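Local atomic coordinates of O-methyltransferase, SAM-dependent (Legionella pneumophila subsp. pneumophila, PDB entry 3R3H), a protein that probably transfers a methyl group from S-adenosylmethionine to a hydroxyl oxygen of an acceptor substrate. Residues I166-F172 with A211-V217; Q87-I93 with K113-G119; E134-I140 with L159-L165. All coordinates share one frame; numbering follows the deposited sequence.

How the contacts relate
Going from the N terminus, contact 2 comes first. It pairs 87-93 with 113-119 and closes the short loop that carries helix 102-107. Contact 3 follows and closes a second loop, 134-140 to 159-165, round helix 149-159. Contact 1 then joins 166-172 to 211-217 across a longer excursion with helix 185-198 and strand 203-208. The three loops run in series, without nesting or crossing. All reach one seven-stranded sheet. Contact 2 lies at one side, and its centre is about 20 Å from that of contact 1. Contacts 1 and 3 share strand 164-169 and meet where Ala-167 N probably bonds Ile-140 O.

Contact 1 (I166-F172 with A211-V217); sequences IAIDNIF and ADGMFLV
Ile-171, just past strand 164-169, meets Phe-215 of the antiparallel strand 214-219 at about a right angle, in the seven-stranded sheet of the class I methyltransferase fold. Ile-171 CD1 reaches the ring edge near its plane and lies 3.5 Å from Phe-215 CD2. CG1 of Ile-171 stands beside its own backbone N (chi1 -62°), which brings CG1, and CD1 beyond it, to the ring. Ile-19 and Ser-20 of the second subunit pack on Ile-171 and Phe-215, respectively. Along the strands, Ile-166/Val-217 and Ile-168/Phe-215 are hydrogen-bonded pairs. Ile-166 and Val-217 put their side chains on the same face, where Ile-166 CB lies 3.7 Å from Val-217 CG2. Ala-167 CB meets Leu-216 CD2 on the other face at 3.9 Å. Past the strands, Phe-172 N bonds Asp-212 O at 2.8 Å, and the Phe-172 ring lies obliquely against Gly-213 CA. The Asn-170 side chain spans to Asp-212, whose carboxylate orientation is doubtful. Asn-170 OD1 takes a bond from Lys-146, which helps fix the amide's rotation. Asn-170 ND2 donates to Asp-212 OD1 at 3.0 Å, nearly straight at 172°.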
loop_
_atom_site.group_PDB
_atom_site.type_symbol
_atom_site.label_atom_id
_atom_site.label_comp_id
_atom_site.label_asym_id
_atom_site.label_seq_id
_atom_site.Cartn_x
_atom_site.Cartn_y
_atom_site.Cartn_z
ATOM N N ILE A 166 10.867 -0.794 4.072
ATOM C CA ILE A 166 10.993 -2.233 4.318
ATOM C C ILE A 166 9.601 -2.869 4.364
ATOM O O ILE A 166 8.692 -2.352 5.009
ATOM C CB ILE A 166 11.695 -2.545 5.668
ATOM C CG1 ILE A 166 13.092 -1.919 5.695
ATOM C CG2 ILE A 166 11.790 -4.051 5.866
ATOM C CD1 ILE A 166 13.736 -1.920 7.065
ATOM N N ALA A 167 9.446 -3.991 3.664
ATOM C CA ALA A 167 8.185 -4.724 3.616
ATOM C C ALA A 167 8.471 -6.106 4.177
ATOM O O ALA A 167 9.500 -6.709 3.843
ATOM C CB ALA A 167 7.687 -4.829 2.180
ATOM N N ILE A 168 7.583 -6.591 5.042
ATOM C CA ILE A 168 7.746 -7.904 5.649
ATOM C C ILE A 168 6.460 -8.690 5.431
ATOM O O ILE A 168 5.374 -8.211 5.757
ATOM C CB ILE A 168 8.043 -7.805 7.161
ATOM C CG1 ILE A 168 9.320 -7.005 7.420
ATOM C CG2 ILE A 168 8.270 -9.180 7.721
ATOM C CD1 ILE A 168 9.115 -5.516 7.575
ATOM N N ASP A 169 6.583 -9.892 4.877
ATOM C CA ASP A 169 5.410 -10.708 4.578
ATOM C C ASP A 169 5.010 -11.686 5.686
ATOM O O ASP A 169 5.787 -11.951 6.611
ATOM C CB ASP A 169 5.648 -11.481 3.277
ATOM C CG ASP A 169 4.353 -11.875 2.579
ATOM O OD1 ASP A 169 4.402 -12.804 1.738
ATOM O OD2 ASP A 169 3.289 -11.253 2.856
ATOM N N ASN A 170 3.792 -12.220 5.562
ATOM C CA ASN A 170 3.206 -13.183 6.502
ATOM C C ASN A 170 3.124 -12.667 7.942
ATOM O O ASN A 170 3.524 -13.365 8.880
ATOM C CB ASN A 170 3.996 -14.499 6.502
ATOM C CG ASN A 170 4.262 -15.026 5.116
ATOM O OD1 ASN A 170 5.361 -14.873 4.596
ATOM N ND2 ASN A 170 3.257 -15.648 4.503
ATOM N N ILE A 171 2.607 -11.454 8.121
ATOM C CA ILE A 171 2.483 -10.878 9.457
ATOM C C ILE A 171 1.454 -11.697 10.258
ATOM O O ILE A 171 1.621 -11.958 11.457
ATOM C CB ILE A 171 2.102 -9.383 9.367
ATOM C CG1 ILE A 171 3.220 -8.623 8.641
ATOM C CG2 ILE A 171 1.926 -8.801 10.744
ATOM C CD1 ILE A 171 4.599 -8.893 9.189
ATOM N N PHE A 172 0.393 -12.105 9.583
ATOM C CA PHE A 172 -0.610 -12.953 10.204
ATOM C C PHE A 172 -0.219 -14.292 9.577
ATOM O O PHE A 172 -0.495 -14.529 8.405
ATOM C CB PHE A 172 -2.018 -12.568 9.742
ATOM C CG PHE A 172 -2.249 -11.076 9.618
ATOM C CD1 PHE A 172 -1.849 -10.193 10.629
ATOM C CD2 PHE A 172 -2.901 -10.562 8.500
ATOM C CE1 PHE A 172 -2.099 -8.826 10.520
ATOM C CE2 PHE A 172 -3.155 -9.203 8.387
ATOM C CZ PHE A 172 -2.755 -8.332 9.394
ATOM N N ALA A 211 -1.919 -9.490 1.880
ATOM C CA ALA A 211 -1.324 -10.794 1.614
ATOM C C ALA A 211 -1.654 -11.705 2.791
ATOM O O ALA A 211 -2.813 -12.053 3.023
ATOM C CB ALA A 211 0.195 -10.640 1.454
ATOM N N ASP A 212 -0.614 -12.103 3.513
ATOM C CA ASP A 212 -0.773 -12.900 4.712
ATOM C C ASP A 212 -0.477 -11.809 5.725
ATOM O O ASP A 212 -0.001 -12.071 6.828
ATOM C CB ASP A 212 0.300 -13.983 4.817
ATOM C CG ASP A 212 -0.135 -15.143 5.683
ATOM O OD1 ASP A 212 0.740 -15.924 6.142
ATOM O OD2 ASP A 212 -1.364 -15.279 5.890
ATOM N N GLY A 213 -0.759 -10.578 5.310
ATOM C CA GLY A 213 -0.488 -9.423 6.133
ATOM C C GLY A 213 0.870 -8.908 5.702
ATOM O O GLY A 213 1.833 -9.673 5.645
ATOM N N MET A 214 0.949 -7.625 5.363
ATOM C CA MET A 214 2.213 -7.027 4.938
ATOM C C MET A 214 2.495 -5.759 5.743
ATOM O O MET A 214 1.689 -4.823 5.788
ATOM C CB MET A 214 2.183 -6.716 3.433
ATOM C CG MET A 214 3.525 -6.242 2.862
ATOM S SD MET A 214 3.575 -6.106 1.058
ATOM C CE MET A 214 4.078 -7.820 0.606
ATOM N N PHE A 215 3.646 -5.751 6.397
ATOM C CA PHE A 215 4.051 -4.631 7.231
ATOM C C PHE A 215 4.959 -3.697 6.450
ATOM O O PHE A 215 5.911 -4.143 5.812
ATOM C CB PHE A 215 4.828 -5.151 8.443
ATOM C CG PHE A 215 4.178 -4.875 9.782
ATOM C CD1 PHE A 215 3.607 -3.634 10.071
ATOM C CD2 PHE A 215 4.213 -5.839 10.790
ATOM C CE1 PHE A 215 3.088 -3.354 11.342
ATOM C CE2 PHE A 215 3.701 -5.573 12.061
ATOM C CZ PHE A 215 3.137 -4.327 12.340
ATOM N N LEU A 216 4.666 -2.404 6.491
ATOM C CA LEU A 216 5.510 -1.419 5.818
ATOM C C LEU A 216 6.130 -0.543 6.901
ATOM O O LEU A 216 5.416 0.186 7.600
ATOM C CB LEU A 216 4.689 -0.545 4.871
ATOM C CG LEU A 216 4.059 -1.243 3.671
ATOM C CD1 LEU A 216 3.311 -0.225 2.837
ATOM C CD2 LEU A 216 5.141 -1.914 2.842
ATOM N N VAL A 217 7.444 -0.617 7.071
ATOM C CA VAL A 217 8.086 0.193 8.092
ATOM C C VAL A 217 9.111 1.109 7.453
ATOM O O VAL A 217 9.778 0.732 6.494
ATOM C CB VAL A 217 8.790 -0.677 9.164
ATOM C CG1 VAL A 217 7.932 -1.892 9.520
ATOM C CG2 VAL A 217 10.160 -1.095 8.682
#

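Contact 2 (Q87-I93 with K113-G119); sequences QVITCDI and KIKLRLG
Val-88 N and Val-88 O both bond segment 113-119, as strands 87-92 and 114-118 run parallel. The strand axes come within 4.7 Å and diverge by 24°. Val-88 N donates to Lys-113 O at 3.0 Å. Lys-115 N returns a bond to Val-88 O at 2.8 Å. The alternation continues through Thr-90 and Asp-92. Its Thr-90 N to Lys-115 O bond is weak, and Gly-119 N to Asp-92 O closes the series.

On one face, Val-88 and Ile-114 lie side by side and point the same way, with their CG1 atoms 3.8 Å apart. Next to them Thr-90 crosses Leu-116 at a slant. Its OG1 stands anti to the backbone N (chi1 172°), which leaves CG2 to touch Leu-116 CD1 at 3.6 Å. Asp-92 meets Leu-118 through CB, 4.0 Å from Leu-118 CD2. Ser-79 and Ala-75 of helix 73-80 cover Val-88 and Thr-90.

On the other face Ile-89 lies alongside both Lys-115 and Arg-117. Its CG2 is 3.9 Å from Arg-117 CG. The guanidinium leads off toward helix 121-132.

Several polar ends turn to partners beyond the strand pair: Thr-90 OG1 to Glu-66, Arg-117 NH2 to Ser-127 OG, and Asp-92 OD2 to Phe-70 N and to nearby Asn-94 N. The two strands, joined through helix 102-107 as a beta-alpha-beta unit, are held together by backbone bonds and aliphatic carbon, while the polar ends of Thr-90, Asp-92 and Arg-117 bond to residues outside the pair.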
loop_
_atom_site.group_PDB
_atom_site.type_symbol
_atom_site.label_atom_id
_atom_site.label_comp_id
_atom_site.label_asym_id
_atom_site.label_seq_id
_atom_site.Cartn_x
_atom_site.Cartn_y
_atom_site.Cartn_z
ATOM N N GLN A 87 19.401 -1.745 -9.565
ATOM C CA GLN A 87 19.844 -3.107 -9.301
ATOM C C GLN A 87 19.010 -3.784 -8.214
ATOM O O GLN A 87 18.588 -3.136 -7.259
ATOM C CB GLN A 87 21.301 -3.043 -8.864
ATOM C CG GLN A 87 21.990 -4.354 -8.637
ATOM C CD GLN A 87 23.288 -4.147 -7.883
ATOM O OE1 GLN A 87 24.061 -3.242 -8.197
ATOM N NE2 GLN A 87 23.532 -4.979 -6.880
ATOM N N VAL A 88 18.771 -5.084 -8.378
ATOM C CA VAL A 88 18.027 -5.869 -7.398
ATOM C C VAL A 88 18.843 -7.089 -6.974
ATOM O O VAL A 88 19.328 -7.844 -7.800
ATOM C CB VAL A 88 16.608 -6.303 -7.928
ATOM C CG1 VAL A 88 16.612 -6.431 -9.422
ATOM C CG2 VAL A 88 16.174 -7.623 -7.283
ATOM N N ILE A 89 19.023 -7.249 -5.670
ATOM C CA ILE A 89 19.760 -8.380 -5.130
ATOM C C ILE A 89 18.752 -9.343 -4.507
ATOM O O ILE A 89 18.180 -9.068 -3.457
ATOM C CB ILE A 89 20.768 -7.913 -4.075
ATOM C CG1 ILE A 89 21.847 -7.078 -4.761
ATOM C CG2 ILE A 89 21.367 -9.115 -3.340
ATOM C CD1 ILE A 89 22.930 -6.614 -3.838
ATOM N N THR A 90 18.513 -10.453 -5.193
ATOM C CA THR A 90 17.581 -11.470 -4.734
ATOM C C THR A 90 18.391 -12.523 -3.974
ATOM O O THR A 90 19.424 -12.991 -4.457
ATOM C CB THR A 90 16.826 -12.094 -5.952
ATOM O OG1 THR A 90 16.041 -13.214 -5.531
ATOM C CG2 THR A 90 17.820 -12.557 -7.017
ATOM N N CYS A 91 17.946 -12.869 -2.768
ATOM C CA CYS A 91 18.667 -13.852 -1.956
ATOM C C CYS A 91 17.812 -15.095 -1.861
ATOM O O CYS A 91 16.773 -15.068 -1.193
ATOM C CB CYS A 91 18.931 -13.299 -0.546
ATOM S SG CYS A 91 19.745 -11.636 -0.455
ATOM N N ASP A 92 18.220 -16.173 -2.536
ATOM C CA ASP A 92 17.444 -17.411 -2.494
ATOM C C ASP A 92 18.039 -18.444 -1.534
ATOM O O ASP A 92 19.080 -19.057 -1.808
ATOM C CB ASP A 92 17.288 -18.024 -3.887
ATOM C CG ASP A 92 16.237 -19.134 -3.913
ATOM O OD1 ASP A 92 16.145 -19.881 -4.917
ATOM O OD2 ASP A 92 15.486 -19.258 -2.919
ATOM N N ILE A 93 17.345 -18.616 -0.407
ATOM C CA ILE A 93 17.739 -19.522 0.667
ATOM C C ILE A 93 17.322 -20.948 0.358
ATOM O O ILE A 93 17.820 -21.900 0.964
ATOM C CB ILE A 93 17.085 -19.099 1.981
ATOM C CG1 ILE A 93 15.579 -19.358 1.912
ATOM C CG2 ILE A 93 17.337 -17.619 2.208
ATOM C CD1 ILE A 93 14.847 -19.144 3.204
ATOM N N LYS A 113 20.491 -6.621 -14.353
ATOM C CA LYS A 113 20.099 -5.827 -13.192
ATOM C C LYS A 113 19.872 -6.722 -11.964
ATOM O O LYS A 113 19.953 -6.252 -10.829
ATOM C CB LYS A 113 18.816 -5.038 -13.483
ATOM C CG LYS A 113 18.839 -4.311 -14.815
ATOM C CD LYS A 113 18.016 -3.025 -14.828
ATOM C CE LYS A 113 16.542 -3.269 -14.603
ATOM N NZ LYS A 113 15.728 -2.063 -14.957
ATOM N N ILE A 114 19.600 -8.005 -12.199
ATOM C CA ILE A 114 19.341 -8.959 -11.131
ATOM C C ILE A 114 20.595 -9.723 -10.675
ATOM O O ILE A 114 21.241 -10.427 -11.451
ATOM C CB ILE A 114 18.252 -9.959 -11.563
ATOM C CG1 ILE A 114 16.981 -9.200 -11.945
ATOM C CG2 ILE A 114 17.937 -10.920 -10.427
ATOM C CD1 ILE A 114 15.923 -10.059 -12.614
ATOM N N LYS A 115 20.919 -9.580 -9.395
ATOM C CA LYS A 115 22.082 -10.216 -8.799
ATOM C C LYS A 115 21.643 -11.302 -7.801
ATOM O O LYS A 115 21.295 -11.004 -6.663
ATOM C CB LYS A 115 22.930 -9.140 -8.097
ATOM C CG LYS A 115 24.422 -9.440 -8.031
ATOM C CD LYS A 115 24.695 -10.772 -7.328
ATOM C CE LYS A 115 26.136 -11.234 -7.491
ATOM N NZ LYS A 115 27.084 -10.494 -6.606
ATOM N N LEU A 116 21.664 -12.558 -8.235
ATOM C CA LEU A 116 21.272 -13.680 -7.389
ATOM C C LEU A 116 22.332 -14.086 -6.361
ATOM O O LEU A 116 23.510 -14.220 -6.677
ATOM C CB LEU A 116 20.935 -14.884 -8.262
ATOM C CG LEU A 116 20.463 -16.171 -7.580
ATOM C CD1 LEU A 116 19.070 -15.964 -6.967
ATOM C CD2 LEU A 116 20.405 -17.288 -8.602
ATOM N N ARG A 117 21.903 -14.282 -5.120
ATOM C CA ARG A 117 22.810 -14.686 -4.043
ATOM C C ARG A 117 22.209 -15.908 -3.388
ATOM O O ARG A 117 21.212 -15.808 -2.686
ATOM C CB ARG A 117 22.942 -13.577 -3.010
ATOM C CG ARG A 117 23.554 -12.313 -3.555
ATOM C CD ARG A 117 25.035 -12.469 -3.770
ATOM N NE ARG A 117 25.788 -11.631 -2.841
ATOM C CZ ARG A 117 26.330 -12.055 -1.701
ATOM N NH1 ARG A 117 26.218 -13.326 -1.321
ATOM N NH2 ARG A 117 26.987 -11.196 -0.932
ATOM N N LEU A 118 22.807 -17.065 -3.625
ATOM C CA LEU A 118 22.306 -18.319 -3.067
ATOM C C LEU A 118 22.832 -18.594 -1.657
ATOM O O LEU A 118 23.926 -18.162 -1.296
ATOM C CB LEU A 118 22.697 -19.476 -3.993
ATOM C CG LEU A 118 22.073 -19.395 -5.376
ATOM C CD1 LEU A 118 22.806 -20.329 -6.309
ATOM C CD2 LEU A 118 20.595 -19.760 -5.286
ATOM N N GLY A 119 22.049 -19.316 -0.859
ATOM C CA GLY A 119 22.488 -19.652 0.487
ATOM C C GLY A 119 21.725 -18.961 1.604
ATOM O O GLY A 119 20.948 -18.030 1.351
#

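Contact 3 (E134-I140 with L159-L165); sequences EHQFDFI and LVTPKGL
Leu-159 O takes two backbone N-H groups from the facing segment. Phe-137 N comes nearly straight to Leu-159 O at 3.0 Å, while Gln-136 N lies 3.2 Å from Leu-159 O, 45° above its carbonyl plane. Two donors thus grip the carbonyl at the end of helix 149-159. The Phe-137 side chain lies beside that of Leu-159, whose CB sits in the plane of the ring at its edge, 4.0 Å from Phe-137 CD2. Phe-137 O accepts in turn from Thr-161 N at 2.7 Å. With Thr-161 OG1 beside its own backbone N (chi1 -82°), both reach Phe-137 O, though the hydroxyl bond is weak. On the outer side, the His-135 ring lays one face over Val-160 O, with His-135 CG 3.4 Å from that oxygen. Ile-140 CD1 fills in from the interior against Val-160 CB at 3.8 Å. After the turn at Pro-162 and Lys-163, pairing resumes: Leu-165 N bonds Asp-138 O, and Ile-140 N bonds Leu-165 O at 2.9 Å. Leu-65 of strand 63-68 backs Phe-137 and Leu-159, and Met-54 of the second subunit packs on Leu-165. Strand 137-143, helix 149-159 and strand 164-169 form a beta-alpha-beta crossover, as in the Rossmann-like core of class I methyltransferases.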
loop_
_atom_site.group_PDB
_atom_site.type_symbol
_atom_site.label_atom_id
_atom_site.label_comp_id
_atom_site.label_asym_id
_atom_site.label_seq_id
_atom_site.Cartn_x
_atom_site.Cartn_y
_atom_site.Cartn_z
ATOM N N GLU A 134 26.215 0.124 5.533
ATOM C CA GLU A 134 24.848 0.099 6.032
ATOM C C GLU A 134 23.681 0.665 5.205
ATOM O O GLU A 134 22.740 -0.059 4.901
ATOM C CB GLU A 134 24.812 0.680 7.460
ATOM C CG GLU A 134 25.400 -0.296 8.517
ATOM C CD GLU A 134 25.070 0.065 9.976
ATOM O OE1 GLU A 134 24.144 0.878 10.203
ATOM O OE2 GLU A 134 25.729 -0.486 10.895
ATOM N N HIS A 135 23.707 1.928 4.819
ATOM C CA HIS A 135 22.549 2.429 4.089
ATOM C C HIS A 135 22.665 2.285 2.580
ATOM O O HIS A 135 23.000 3.223 1.866
ATOM C CB HIS A 135 22.265 3.860 4.539
ATOM C CG HIS A 135 22.063 3.972 6.023
ATOM N ND1 HIS A 135 21.786 5.163 6.661
ATOM C CD2 HIS A 135 22.112 3.029 6.997
ATOM C CE1 HIS A 135 21.673 4.948 7.962
ATOM N NE2 HIS A 135 21.869 3.662 8.192
ATOM N N GLN A 136 22.354 1.072 2.127
ATOM C CA GLN A 136 22.434 0.649 0.723
ATOM C C GLN A 136 21.134 0.494 -0.052
ATOM O O GLN A 136 21.054 0.833 -1.230
ATOM C CB GLN A 136 23.110 -0.709 0.629
ATOM C CG GLN A 136 24.589 -0.742 0.778
ATOM C CD GLN A 136 25.089 -2.166 0.659
ATOM O OE1 GLN A 136 24.895 -2.981 1.568
ATOM N NE2 GLN A 136 25.712 -2.485 -0.474
ATOM N N PHE A 137 20.133 -0.067 0.602
ATOM C CA PHE A 137 18.876 -0.325 -0.063
ATOM C C PHE A 137 17.755 0.654 0.202
ATOM O O PHE A 137 17.473 1.016 1.339
ATOM C CB PHE A 137 18.438 -1.750 0.268
ATOM C CG PHE A 137 19.482 -2.780 -0.066
ATOM C CD1 PHE A 137 19.708 -3.151 -1.389
ATOM C CD2 PHE A 137 20.281 -3.332 0.936
ATOM C CE1 PHE A 137 20.713 -4.050 -1.717
ATOM C CE2 PHE A 137 21.288 -4.230 0.632
ATOM C CZ PHE A 137 21.510 -4.595 -0.704
ATOM N N ASP A 138 17.121 1.076 -0.883
ATOM C CA ASP A 138 16.012 2.011 -0.842
ATOM C C ASP A 138 14.742 1.228 -0.560
ATOM O O ASP A 138 13.759 1.773 -0.066
ATOM C CB ASP A 138 15.899 2.723 -2.192
ATOM C CG ASP A 138 17.126 3.558 -2.510
ATOM O OD1 ASP A 138 17.183 4.709 -2.009
ATOM O OD2 ASP A 138 18.030 3.062 -3.232
ATOM N N PHE A 139 14.762 -0.056 -0.894
ATOM C CA PHE A 139 13.612 -0.916 -0.661
ATOM C C PHE A 139 14.088 -2.332 -0.326
ATOM O O PHE A 139 14.882 -2.929 -1.051
ATOM C CB PHE A 139 12.682 -0.944 -1.882
ATOM C CG PHE A 139 11.508 -1.872 -1.724
ATOM C CD1 PHE A 139 10.517 -1.614 -0.790
ATOM C CD2 PHE A 139 11.427 -3.043 -2.468
ATOM C CE1 PHE A 139 9.460 -2.514 -0.592
ATOM C CE2 PHE A 139 10.376 -3.953 -2.282
ATOM C CZ PHE A 139 9.390 -3.685 -1.336
ATOM N N ILE A 140 13.611 -2.852 0.798
ATOM C CA ILE A 140 13.963 -4.186 1.246
ATOM C C ILE A 140 12.665 -4.970 1.456
ATOM O O ILE A 140 11.713 -4.457 2.037
ATOM C CB ILE A 140 14.769 -4.111 2.559
ATOM C CG1 ILE A 140 16.038 -3.286 2.323
ATOM C CG2 ILE A 140 15.113 -5.511 3.052
ATOM C CD1 ILE A 140 16.892 -3.094 3.541
ATOM N N LEU A 159 20.534 -1.975 6.898
ATOM C CA LEU A 159 20.697 -1.986 5.448
ATOM C C LEU A 159 19.845 -1.006 4.657
ATOM O O LEU A 159 20.126 -0.736 3.486
ATOM C CB LEU A 159 20.442 -3.392 4.904
ATOM C CG LEU A 159 21.517 -4.461 5.125
ATOM C CD1 LEU A 159 21.064 -5.769 4.529
ATOM C CD2 LEU A 159 22.833 -4.021 4.493
ATOM N N VAL A 160 18.813 -0.461 5.280
ATOM C CA VAL A 160 17.936 0.453 4.564
ATOM C C VAL A 160 18.354 1.927 4.538
ATOM O O VAL A 160 19.070 2.424 5.412
ATOM C CB VAL A 160 16.493 0.355 5.121
ATOM C CG1 VAL A 160 16.352 1.233 6.338
ATOM C CG2 VAL A 160 15.474 0.732 4.057
ATOM N N THR A 161 17.886 2.601 3.498
ATOM C CA THR A 161 18.113 4.018 3.261
ATOM C C THR A 161 17.172 4.793 4.191
ATOM O O THR A 161 16.099 4.295 4.544
ATOM C CB THR A 161 17.799 4.329 1.784
ATOM O OG1 THR A 161 18.937 3.979 0.996
ATOM C CG2 THR A 161 17.440 5.790 1.568
ATOM N N PRO A 162 17.571 6.004 4.624
ATOM C CA PRO A 162 16.739 6.826 5.517
ATOM C C PRO A 162 15.333 7.028 4.957
ATOM O O PRO A 162 14.324 6.930 5.670
ATOM C CB PRO A 162 17.519 8.126 5.599
ATOM C CG PRO A 162 18.940 7.643 5.516
ATOM C CD PRO A 162 18.875 6.651 4.387
ATOM N N LYS A 163 15.281 7.315 3.667
ATOM C CA LYS A 163 14.013 7.500 2.998
ATOM C C LYS A 163 13.513 6.147 2.461
ATOM O O LYS A 163 12.385 6.038 1.989
ATOM C CB LYS A 163 14.181 8.506 1.864
ATOM C CG LYS A 163 14.783 9.820 2.311
ATOM C CD LYS A 163 13.881 10.972 1.942
ATOM C CE LYS A 163 14.517 12.294 2.288
ATOM N NZ LYS A 163 13.643 13.402 1.829
ATOM N N GLY A 164 14.356 5.120 2.557
ATOM C CA GLY A 164 13.995 3.797 2.081
ATOM C C GLY A 164 12.851 3.154 2.840
ATOM O O GLY A 164 12.440 3.648 3.881
ATOM N N LEU A 165 12.350 2.037 2.325
ATOM C CA LEU A 165 11.234 1.333 2.946
ATOM C C LEU A 165 11.500 -0.163 3.083
ATOM O O LEU A 165 12.254 -0.725 2.314
ATOM C CB LEU A 165 9.968 1.533 2.112
ATOM C CG LEU A 165 8.696 0.852 2.622
ATOM C CD1 LEU A 165 8.132 1.646 3.793
ATOM C CD2 LEU A 165 7.680 0.782 1.513
#